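Local coordinates for cupin 2 conserved barrel domain protein (Leptotrichia buccalis, PDB 3RNS) that is of unknown function but belongs to the cupin family, with two beta-barrel halves in one chain, at residues L56-Y61 with F84-A89; F71-K76 with N90-I95; E164-H169 with H209-E214. All coordinates share one frame; numbering follows the deposited sequence.

Interaction 1 of 3, residues L56-Y61 with F84-A89; sequences LGNRYY and FLEITA
Backbone bonds of R59 and Y61 with I87 and L85 carry this contact, an antiparallel pairing of strand 59-65 with strand 83-87 whose short segment axes run 4.7 Å apart at 166°. R59 and I87 form one hydrogen-bonded pair, with R59 N to I87 O at 2.9 Å and almost straight (177°). Y61 and L85 form the next, with Y61 N to L85 O at 2.8 Å. Y60 faces E86 between them as a non-hydrogen-bonded pair.

Beyond the last bridge the ladder is prolonged by a side chain: in the conformer described, N58 OD1 accepts A89 N at 3.0 Å, the donor tilted out of the amide carbonyl plane.

Side-chain contacts lie on both faces. On the one bearing Y60, E86 lays its aliphatic part beside the tyrosine, CG 3.5 Å from Y60 CE1. The F84 ring crosses Y60 at a slant, its CG anti to the backbone N (chi1 -174°), which brings F84 CZ to 3.8 Å from Y60 CB. Replacing this phenylalanine with alanine would probably open a gap beside Y60 CB and weaken the packing on M155 of strand 153-160. On the other face I87 CD1 meets Y61 CE2 at 3.9 Å.

Y61 OH bonds to E105 and R59 NH1 to the carbonyl of E108, both on strand 101-108; NH1 also gives to N58 O. The chemistry implies a pairing held in register by main-chain bonds, with its Y60 face pressed against the second half of the chain and its Y61 face turned into the first barrel.

Interaction 2 of 3, residues F71-K76 with N90-I95; sequences FIENNK and NHNYSI
Two neighbouring strands of a four-stranded antiparallel sheet, 67-72 and 93-97, meet here at one end of that sheet in the first barrel, where they are the two inner strands, just where strand 67-72 runs out into the turn that leads to strand 76-80. F71 and S94 make the hydrogen-bonded pair, F71 N giving to S94 O at 3.0 Å and S94 N returning to F71 O. I72 and Y93 follow as a non-hydrogen-bonded pair, their CA atoms 4.4 Å apart. One residue further, E73 N still reaches N92 O at 3.0 Å and nearly straight (174°), although E73 has already left the strand.

E73 then turns its side chain back onto the other segment. Its chain is bent at chi2 (-78°), which carries the carboxylate round to the backbone of N92. There E73 OE2 accepts N92 N at 2.7 Å through the anti lone pair, the one away from the other oxygen. The amide of N92 adds a weak bond from ND2 to the same oxygen, the amide and carboxylate planes lying 21° apart. On its way E73 CG passes the edge of the H91 imidazole, in the ring plane and 3.5 Å from CD2; the other side of that residue is tied down, since H91 ND1 bonds to the carbonyl of T88.

Apolar contacts are sparse: I72 CG2 comes to 4.0 Å from H91 CB. Separately, S94 OG approaches the F71 ring obliquely, 3.5 Å from CD2.

E73 and N92 are therefore joined in both directions, main chain to main chain and carboxylate to main chain, a closed pairing that is consistent with a fixed exit from the strand at a partly exposed surface.

Interaction 3 of 3, residues E164-H169 with H209-E214; sequences ESLDPH and HAVEAE
The imidazoles of H169 and H209 meet in a T-shaped stack: the edge of H209 is directed at the face of H169, with centroids 4.5 Å apart and planes at 76°. H209 CD2 stands over the H169 ring, displaced toward its rim. H209 CG sits between its backbone N and carbonyl carbon (chi1 56°), which sets its ring with the carbonyl oxygen of H169 over the ring centre; H169 has the same first torsion (59°). ND1 of H169 gives to D167 O at 2.8 Å in the ring plane, which holds the rotation of the ring. One water bridges the two NE2 atoms, 2.7 Å from H169 NE2 and 2.8 Å from H209 NE2.

The paired strands 165-169 and 209-212 belong to the small sheet of the second cupin barrel. Histidines on such strands bind a metal in many cupins, but here a water lies between the two NE2 atoms. The register slips by one residue between L166 and H169, a beta bulge at the corner formed by P168. H169 and H209 exchange backbone bonds beyond it, whereas V211 N to L166 O is weak.

On the same face as the histidines, L166 and V211 run alongside each other in the same direction, CD1 of the leucine 3.7 Å from CG1 of the valine; both also pack on F160. S165 and E212 occupy the opposite face, their CB atoms 4.0 Å apart, and the outstretched E212 bonds through OE1 with Y187 OH. At the far end A213, centre of an inverse gamma turn, gives its N to E164 O at 2.9 Å.

In the fold
Interactions 1 and 2 share the first barrel and touch directly, their centres 11 Å apart. The strands interleave: 59-65 and 67-72 are consecutive, as are 83-87 and 93-97, so each interaction takes one member of each pair. A probable hydrogen bond joins them, Y61 OH to Y93 OH at 2.7 Å, and I87 CG2 packs on Y93 CD1 at 3.7 Å. Interaction 3 lies in the other half, on the opposite side of the chain's centre, its centre about 30 Å from that of interaction 1 and 39 Å from that of interaction 2. Its nearest atoms are about 18 Å from interaction 1 and about 27 Å from interaction 2, so neither touches the histidine pair.

Interaction 1 of 3, residues L56-Y61 with F84-A89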
loop_
_atom_site.group_PDB
_atom_site.type_symbol
_atom_site.label_atom_id
_atom_site.label_comp_id
_atom_site.label_asym_id
_atom_site.label_seq_id
_atom_site.Cartn_x
_atom_site.Cartn_y
_atom_site.Cartn_z
ATOM N N LEU A 56 -5.141 -3.534 19.257
ATOM C CA LEU A 56 -5.587 -2.253 19.850
ATOM C C LEU A 56 -5.986 -1.208 18.778
ATOM O O LEU A 56 -6.748 -0.276 19.071
ATOM C CB LEU A 56 -4.527 -1.660 20.806
ATOM C CG LEU A 56 -4.796 -1.679 22.326
ATOM C CD1 LEU A 56 -3.493 -1.429 23.115
ATOM C CD2 LEU A 56 -5.901 -0.665 22.751
ATOM N N GLY A 57 -5.457 -1.352 17.560
ATOM C CA GLY A 57 -5.860 -0.508 16.427
ATOM C C GLY A 57 -6.204 -1.299 15.176
ATOM O O GLY A 57 -5.966 -2.522 15.105
ATOM N N ASN A 58 -6.740 -0.591 14.176
ATOM C CA ASN A 58 -7.150 -1.197 12.919
ATOM C C ASN A 58 -5.951 -1.667 12.094
ATOM O O ASN A 58 -4.837 -1.130 12.225
ATOM C CB ASN A 58 -7.998 -0.222 12.099
ATOM C CG ASN A 58 -9.187 0.339 12.889
ATOM O OD1 ASN A 58 -10.054 -0.407 13.332
ATOM N ND2 ASN A 58 -9.211 1.657 13.075
ATOM N N ARG A 59 -6.195 -2.669 11.263
ATOM C CA ARG A 59 -5.202 -3.164 10.330
ATOM C C ARG A 59 -5.815 -3.191 8.935
ATOM O O ARG A 59 -7.009 -3.520 8.771
ATOM C CB ARG A 59 -4.782 -4.572 10.695
ATOM C CG ARG A 59 -4.168 -4.737 12.081
ATOM C CD ARG A 59 -2.703 -4.355 12.082
ATOM N NE ARG A 59 -2.068 -4.466 13.402
ATOM C CZ ARG A 59 -2.104 -3.521 14.349
ATOM N NH1 ARG A 59 -2.797 -2.400 14.179
ATOM N NH2 ARG A 59 -1.456 -3.705 15.491
ATOM N N TYR A 60 -5.004 -2.831 7.953
ATOM C CA TYR A 60 -5.375 -2.823 6.563
ATOM C C TYR A 60 -4.290 -3.592 5.809
ATOM O O TYR A 60 -3.108 -3.496 6.143
ATOM C CB TYR A 60 -5.435 -1.388 6.020
ATOM C CG TYR A 60 -6.280 -0.485 6.867
ATOM C CD1 TYR A 60 -7.613 -0.327 6.604
ATOM C CD2 TYR A 60 -5.734 0.200 7.936
ATOM C CE1 TYR A 60 -8.430 0.475 7.434
ATOM C CE2 TYR A 60 -6.522 1.007 8.758
ATOM C CZ TYR A 60 -7.871 1.130 8.502
ATOM O OH TYR A 60 -8.650 1.951 9.299
ATOM N N TYR A 61 -4.705 -4.326 4.787
ATOM C CA TYR A 61 -3.850 -5.162 3.989
ATOM C C TYR A 61 -4.081 -4.873 2.547
ATOM O O TYR A 61 -5.259 -4.799 2.120
ATOM C CB TYR A 61 -4.182 -6.633 4.242
ATOM C CG TYR A 61 -3.745 -7.067 5.620
ATOM C CD1 TYR A 61 -2.422 -7.369 5.867
ATOM C CD2 TYR A 61 -4.645 -7.110 6.688
ATOM C CE1 TYR A 61 -1.982 -7.744 7.108
ATOM C CE2 TYR A 61 -4.214 -7.486 7.950
ATOM C CZ TYR A 61 -2.877 -7.801 8.139
ATOM O OH TYR A 61 -2.394 -8.133 9.364
ATOM N N PHE A 84 -7.681 -5.248 -1.371
ATOM C CA PHE A 84 -7.558 -4.504 -0.147
ATOM C C PHE A 84 -8.568 -5.028 0.862
ATOM O O PHE A 84 -9.707 -5.361 0.482
ATOM C CB PHE A 84 -7.862 -3.062 -0.470
ATOM C CG PHE A 84 -7.638 -2.131 0.663
ATOM C CD1 PHE A 84 -8.686 -1.735 1.472
ATOM C CD2 PHE A 84 -6.376 -1.662 0.923
ATOM C CE1 PHE A 84 -8.454 -0.820 2.522
ATOM C CE2 PHE A 84 -6.138 -0.780 1.979
ATOM C CZ PHE A 84 -7.176 -0.354 2.760
ATOM N N LEU A 85 -8.150 -5.104 2.127
ATOM C CA LEU A 85 -8.993 -5.529 3.213
ATOM C C LEU A 85 -8.703 -4.734 4.492
ATOM O O LEU A 85 -7.538 -4.538 4.845
ATOM C CB LEU A 85 -8.735 -7.017 3.504
ATOM C CG LEU A 85 -9.500 -7.708 4.658
ATOM C CD1 LEU A 85 -10.990 -7.763 4.381
ATOM C CD2 LEU A 85 -8.964 -9.086 4.815
ATOM N N GLU A 86 -9.765 -4.306 5.174
ATOM C CA GLU A 86 -9.686 -3.684 6.484
ATOM C C GLU A 86 -10.130 -4.680 7.540
ATOM O O GLU A 86 -11.127 -5.377 7.364
ATOM C CB GLU A 86 -10.604 -2.465 6.611
ATOM C CG GLU A 86 -10.802 -2.054 8.088
ATOM C CD GLU A 86 -11.632 -0.773 8.340
ATOM O OE1 GLU A 86 -11.975 -0.038 7.401
ATOM O OE2 GLU A 86 -11.922 -0.500 9.532
ATOM N N ILE A 87 -9.384 -4.716 8.644
ATOM C CA ILE A 87 -9.721 -5.515 9.830
ATOM C C ILE A 87 -9.789 -4.551 11.004
ATOM O O ILE A 87 -8.791 -3.948 11.396
ATOM C CB ILE A 87 -8.668 -6.629 10.072
ATOM C CG1 ILE A 87 -8.519 -7.471 8.792
ATOM C CG2 ILE A 87 -9.053 -7.482 11.257
ATOM C CD1 ILE A 87 -7.773 -8.742 8.917
ATOM N N THR A 88 -10.992 -4.358 11.537
ATOM C CA THR A 88 -11.188 -3.408 12.638
ATOM C C THR A 88 -10.559 -3.917 13.971
ATOM O O THR A 88 -10.343 -5.111 14.161
ATOM C CB THR A 88 -12.708 -3.024 12.788
ATOM O OG1 THR A 88 -13.503 -4.207 12.920
ATOM C CG2 THR A 88 -13.193 -2.265 11.552
ATOM N N ALA A 89 -10.249 -2.974 14.861
ATOM C CA ALA A 89 -9.713 -3.248 16.199
ATOM C C ALA A 89 -10.568 -4.248 16.997
ATOM O O ALA A 89 -11.772 -4.376 16.770
ATOM C CB ALA A 89 -9.585 -1.926 16.989
#

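Interaction 2 of 3, residues F71-K76 with N90-I95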
loop_
_atom_site.group_PDB
_atom_site.type_symbol
_atom_site.label_atom_id
_atom_site.label_comp_id
_atom_site.label_asym_id
_atom_site.label_seq_id
_atom_site.Cartn_x
_atom_site.Cartn_y
_atom_site.Cartn_z
ATOM N N PHE A 71 -9.280 -15.516 8.310
ATOM C CA PHE A 71 -10.365 -15.954 9.156
ATOM C C PHE A 71 -10.432 -14.959 10.269
ATOM O O PHE A 71 -9.508 -14.879 11.062
ATOM C CB PHE A 71 -10.115 -17.343 9.709
ATOM C CG PHE A 71 -9.833 -18.377 8.653
ATOM C CD1 PHE A 71 -10.845 -19.201 8.171
ATOM C CD2 PHE A 71 -8.537 -18.536 8.147
ATOM C CE1 PHE A 71 -10.570 -20.167 7.203
ATOM C CE2 PHE A 71 -8.251 -19.483 7.179
ATOM C CZ PHE A 71 -9.267 -20.305 6.701
ATOM N N ILE A 72 -11.497 -14.165 10.287
ATOM C CA ILE A 72 -11.697 -13.134 11.303
ATOM C C ILE A 72 -12.774 -13.657 12.216
ATOM O O ILE A 72 -13.869 -13.995 11.741
ATOM C CB ILE A 72 -12.176 -11.779 10.703
ATOM C CG1 ILE A 72 -11.539 -11.524 9.332
ATOM C CG2 ILE A 72 -11.883 -10.638 11.669
ATOM C CD1 ILE A 72 -11.593 -10.074 8.865
ATOM N N GLU A 73 -12.470 -13.724 13.516
ATOM C CA GLU A 73 -13.362 -14.330 14.496
ATOM C C GLU A 73 -14.222 -15.385 13.781
ATOM O O GLU A 73 -15.461 -15.301 13.783
ATOM C CB GLU A 73 -14.279 -13.280 15.184
ATOM C CG GLU A 73 -13.591 -12.120 15.961
ATOM C CD GLU A 73 -13.056 -12.491 17.350
ATOM O OE1 GLU A 73 -13.829 -13.036 18.183
ATOM O OE2 GLU A 73 -11.873 -12.191 17.625
ATOM N N ASN A 74 -13.559 -16.356 13.142
ATOM C CA ASN A 74 -14.249 -17.503 12.508
ATOM C C ASN A 74 -15.126 -17.128 11.307
ATOM O O ASN A 74 -16.312 -17.476 11.265
ATOM C CB ASN A 74 -15.106 -18.270 13.543
ATOM C CG ASN A 74 -14.350 -19.409 14.220
ATOM O OD1 ASN A 74 -13.111 -19.447 14.244
ATOM N ND2 ASN A 74 -15.108 -20.351 14.790
ATOM N N ASN A 75 -14.549 -16.422 10.339
ATOM C CA ASN A 75 -15.249 -16.094 9.092
ATOM C C ASN A 75 -14.269 -16.010 7.936
ATOM O O ASN A 75 -13.427 -15.120 7.928
ATOM C CB ASN A 75 -15.982 -14.756 9.208
ATOM C CG ASN A 75 -17.262 -14.859 9.993
ATOM O OD1 ASN A 75 -18.201 -15.558 9.592
ATOM N ND2 ASN A 75 -17.311 -14.162 11.123
ATOM N N LYS A 76 -14.398 -16.913 6.967
ATOM C CA LYS A 76 -13.480 -16.980 5.845
ATOM C C LYS A 76 -13.696 -15.878 4.801
ATOM O O LYS A 76 -14.718 -15.826 4.142
ATOM C CB LYS A 76 -13.556 -18.355 5.171
ATOM C CG LYS A 76 -12.312 -18.682 4.341
ATOM C CD LYS A 76 -12.149 -20.200 4.056
ATOM C CE LYS A 76 -12.750 -20.612 2.694
ATOM N NZ LYS A 76 -12.161 -21.884 2.153
ATOM N N ASN A 90 -9.900 -4.953 17.914
ATOM C CA ASN A 90 -10.538 -5.890 18.851
ATOM C C ASN A 90 -10.993 -7.206 18.183
ATOM O O ASN A 90 -11.915 -7.893 18.664
ATOM C CB ASN A 90 -11.687 -5.197 19.617
ATOM C CG ASN A 90 -11.247 -3.886 20.274
ATOM O OD1 ASN A 90 -10.222 -3.843 20.964
ATOM N ND2 ASN A 90 -12.014 -2.814 20.049
ATOM N N HIS A 91 -10.318 -7.580 17.090
ATOM C CA HIS A 91 -10.623 -8.835 16.396
ATOM C C HIS A 91 -9.416 -9.747 16.290
ATOM O O HIS A 91 -8.342 -9.337 15.806
ATOM C CB HIS A 91 -11.194 -8.560 15.009
ATOM C CG HIS A 91 -12.595 -8.029 15.037
ATOM N ND1 HIS A 91 -12.888 -6.692 14.866
ATOM C CD2 HIS A 91 -13.781 -8.652 15.240
ATOM C CE1 HIS A 91 -14.196 -6.516 14.959
ATOM N NE2 HIS A 91 -14.760 -7.691 15.186
ATOM N N ASN A 92 -9.593 -10.981 16.759
ATOM C CA ASN A 92 -8.652 -12.044 16.475
ATOM C C ASN A 92 -8.809 -12.387 15.025
ATOM O O ASN A 92 -9.939 -12.395 14.495
ATOM C CB ASN A 92 -8.942 -13.312 17.271
ATOM C CG ASN A 92 -8.590 -13.173 18.726
ATOM O OD1 ASN A 92 -7.459 -12.836 19.071
ATOM N ND2 ASN A 92 -9.553 -13.442 19.593
ATOM N N TYR A 93 -7.678 -12.664 14.384
ATOM C CA TYR A 93 -7.681 -13.174 13.024
ATOM C C TYR A 93 -6.438 -14.007 12.741
ATOM O O TYR A 93 -5.470 -14.001 13.483
ATOM C CB TYR A 93 -7.849 -12.034 12.002
ATOM C CG TYR A 93 -6.715 -11.015 11.933
ATOM C CD1 TYR A 93 -6.691 -9.911 12.780
ATOM C CD2 TYR A 93 -5.678 -11.153 11.013
ATOM C CE1 TYR A 93 -5.666 -8.988 12.723
ATOM C CE2 TYR A 93 -4.656 -10.221 10.933
ATOM C CZ TYR A 93 -4.660 -9.137 11.789
ATOM O OH TYR A 93 -3.640 -8.222 11.739
ATOM N N SER A 94 -6.514 -14.763 11.665
ATOM C CA SER A 94 -5.367 -15.440 11.132
ATOM C C SER A 94 -5.378 -15.179 9.638
ATOM O O SER A 94 -6.451 -14.920 9.061
ATOM C CB SER A 94 -5.421 -16.946 11.447
ATOM O OG SER A 94 -6.613 -17.527 10.934
ATOM N N ILE A 95 -4.192 -15.243 9.030
ATOM C CA ILE A 95 -4.016 -15.165 7.558
ATOM C C ILE A 95 -3.218 -16.376 7.057
ATOM O O ILE A 95 -2.074 -16.591 7.507
ATOM C CB ILE A 95 -3.268 -13.914 7.135
ATOM C CG1 ILE A 95 -3.957 -12.654 7.704
ATOM C CG2 ILE A 95 -3.181 -13.808 5.609
ATOM C CD1 ILE A 95 -3.301 -11.325 7.251
#

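Interaction 3 of 3, residues E164-H169 with H209-E214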
loop_
_atom_site.group_PDB
_atom_site.type_symbol
_atom_site.label_atom_id
_atom_site.label_comp_id
_atom_site.label_asym_id
_atom_site.label_seq_id
_atom_site.Cartn_x
_atom_site.Cartn_y
_atom_site.Cartn_z
ATOM N N GLU A 164 -2.711 14.703 -16.947
ATOM C CA GLU A 164 -3.076 15.344 -15.670
ATOM C C GLU A 164 -1.903 15.267 -14.701
ATOM O O GLU A 164 -1.071 14.392 -14.796
ATOM C CB GLU A 164 -4.358 14.748 -15.042
ATOM C CG GLU A 164 -5.687 15.434 -15.482
ATOM C CD GLU A 164 -5.907 16.870 -14.906
ATOM O OE1 GLU A 164 -5.353 17.257 -13.840
ATOM O OE2 GLU A 164 -6.654 17.619 -15.543
ATOM N N SER A 165 -1.842 16.231 -13.776
ATOM C CA SER A 165 -0.758 16.350 -12.850
ATOM C C SER A 165 -1.201 17.024 -11.567
ATOM O O SER A 165 -2.159 17.770 -11.560
ATOM C CB SER A 165 0.389 17.209 -13.459
ATOM O OG SER A 165 -0.037 18.540 -13.753
ATOM N N LEU A 166 -0.461 16.776 -10.496
ATOM C CA LEU A 166 -0.503 17.601 -9.314
ATOM C C LEU A 166 0.755 18.473 -9.269
ATOM O O LEU A 166 1.873 17.984 -9.453
ATOM C CB LEU A 166 -0.544 16.720 -8.071
ATOM C CG LEU A 166 -1.648 15.647 -8.040
ATOM C CD1 LEU A 166 -1.529 14.841 -6.715
ATOM C CD2 LEU A 166 -2.976 16.342 -8.162
ATOM N N ASP A 167 0.556 19.743 -8.985
ATOM C CA ASP A 167 1.649 20.694 -8.784
ATOM C C ASP A 167 2.414 20.360 -7.499
ATOM O O ASP A 167 1.873 19.696 -6.618
ATOM C CB ASP A 167 1.080 22.117 -8.645
ATOM C CG ASP A 167 0.420 22.623 -9.922
ATOM O OD1 ASP A 167 0.893 22.264 -11.023
ATOM O OD2 ASP A 167 -0.584 23.394 -9.812
ATOM N N PRO A 168 3.663 20.855 -7.375
ATOM C CA PRO A 168 4.463 20.561 -6.204
ATOM C C PRO A 168 3.756 20.928 -4.913
ATOM O O PRO A 168 3.178 22.017 -4.811
ATOM C CB PRO A 168 5.693 21.465 -6.385
ATOM C CG PRO A 168 5.816 21.653 -7.830
ATOM C CD PRO A 168 4.376 21.782 -8.282
ATOM N N HIS A 169 3.808 20.038 -3.934
ATOM C CA HIS A 169 3.195 20.294 -2.623
ATOM C C HIS A 169 3.904 19.448 -1.553
ATOM O O HIS A 169 4.753 18.617 -1.877
ATOM C CB HIS A 169 1.683 20.014 -2.657
ATOM C CG HIS A 169 1.327 18.608 -3.034
ATOM N ND1 HIS A 169 1.506 18.100 -4.313
ATOM C CD2 HIS A 169 0.813 17.594 -2.296
ATOM C CE1 HIS A 169 1.125 16.829 -4.337
ATOM N NE2 HIS A 169 0.687 16.503 -3.128
ATOM N N HIS A 209 6.746 17.464 -3.394
ATOM C CA HIS A 209 6.644 16.416 -4.428
ATOM C C HIS A 209 5.511 16.773 -5.406
ATOM O O HIS A 209 4.648 17.636 -5.126
ATOM C CB HIS A 209 6.445 15.007 -3.808
ATOM C CG HIS A 209 5.260 14.916 -2.898
ATOM N ND1 HIS A 209 5.378 14.789 -1.530
ATOM C CD2 HIS A 209 3.931 14.968 -3.155
ATOM C CE1 HIS A 209 4.173 14.747 -0.987
ATOM N NE2 HIS A 209 3.278 14.857 -1.951
ATOM N N ALA A 210 5.516 16.095 -6.540
ATOM C CA ALA A 210 4.511 16.279 -7.585
ATOM C C ALA A 210 4.422 14.978 -8.375
ATOM O O ALA A 210 5.263 14.092 -8.270
ATOM C CB ALA A 210 4.907 17.459 -8.506
ATOM N N VAL A 211 3.386 14.885 -9.181
ATOM C CA VAL A 211 3.130 13.713 -10.009
ATOM C C VAL A 211 2.433 14.113 -11.288
ATOM O O VAL A 211 1.690 15.100 -11.335
ATOM C CB VAL A 211 2.300 12.637 -9.263
ATOM C CG1 VAL A 211 0.970 13.113 -8.880
ATOM C CG2 VAL A 211 2.156 11.400 -10.084
ATOM N N GLU A 212 2.679 13.340 -12.326
ATOM C CA GLU A 212 2.147 13.614 -13.618
ATOM C C GLU A 212 1.903 12.298 -14.333
ATOM O O GLU A 212 2.758 11.380 -14.274
ATOM C CB GLU A 212 3.199 14.474 -14.307
ATOM C CG GLU A 212 3.038 14.717 -15.722
ATOM C CD GLU A 212 4.223 15.545 -16.331
ATOM O OE1 GLU A 212 5.258 15.817 -15.644
ATOM O OE2 GLU A 212 4.092 15.905 -17.528
ATOM N N ALA A 213 0.763 12.189 -15.008
ATOM C CA ALA A 213 0.519 11.081 -15.937
ATOM C C ALA A 213 1.174 11.449 -17.268
ATOM O O ALA A 213 0.550 11.967 -18.183
ATOM C CB ALA A 213 -1.023 10.821 -16.099
ATOM N N GLU A 214 2.461 11.200 -17.375
ATOM C CA GLU A 214 3.244 11.745 -18.475
ATOM C C GLU A 214 3.020 11.003 -19.803
ATOM O O GLU A 214 2.741 11.616 -20.778
ATOM C CB GLU A 214 4.730 11.680 -18.112
ATOM C CG GLU A 214 5.656 12.275 -19.181
ATOM C CD GLU A 214 7.135 11.847 -18.999
ATOM O OE1 GLU A 214 7.423 10.652 -18.665
ATOM O OE2 GLU A 214 8.003 12.723 -19.199
HETATM O O HOH W 1 0.563 14.313 -1.509
#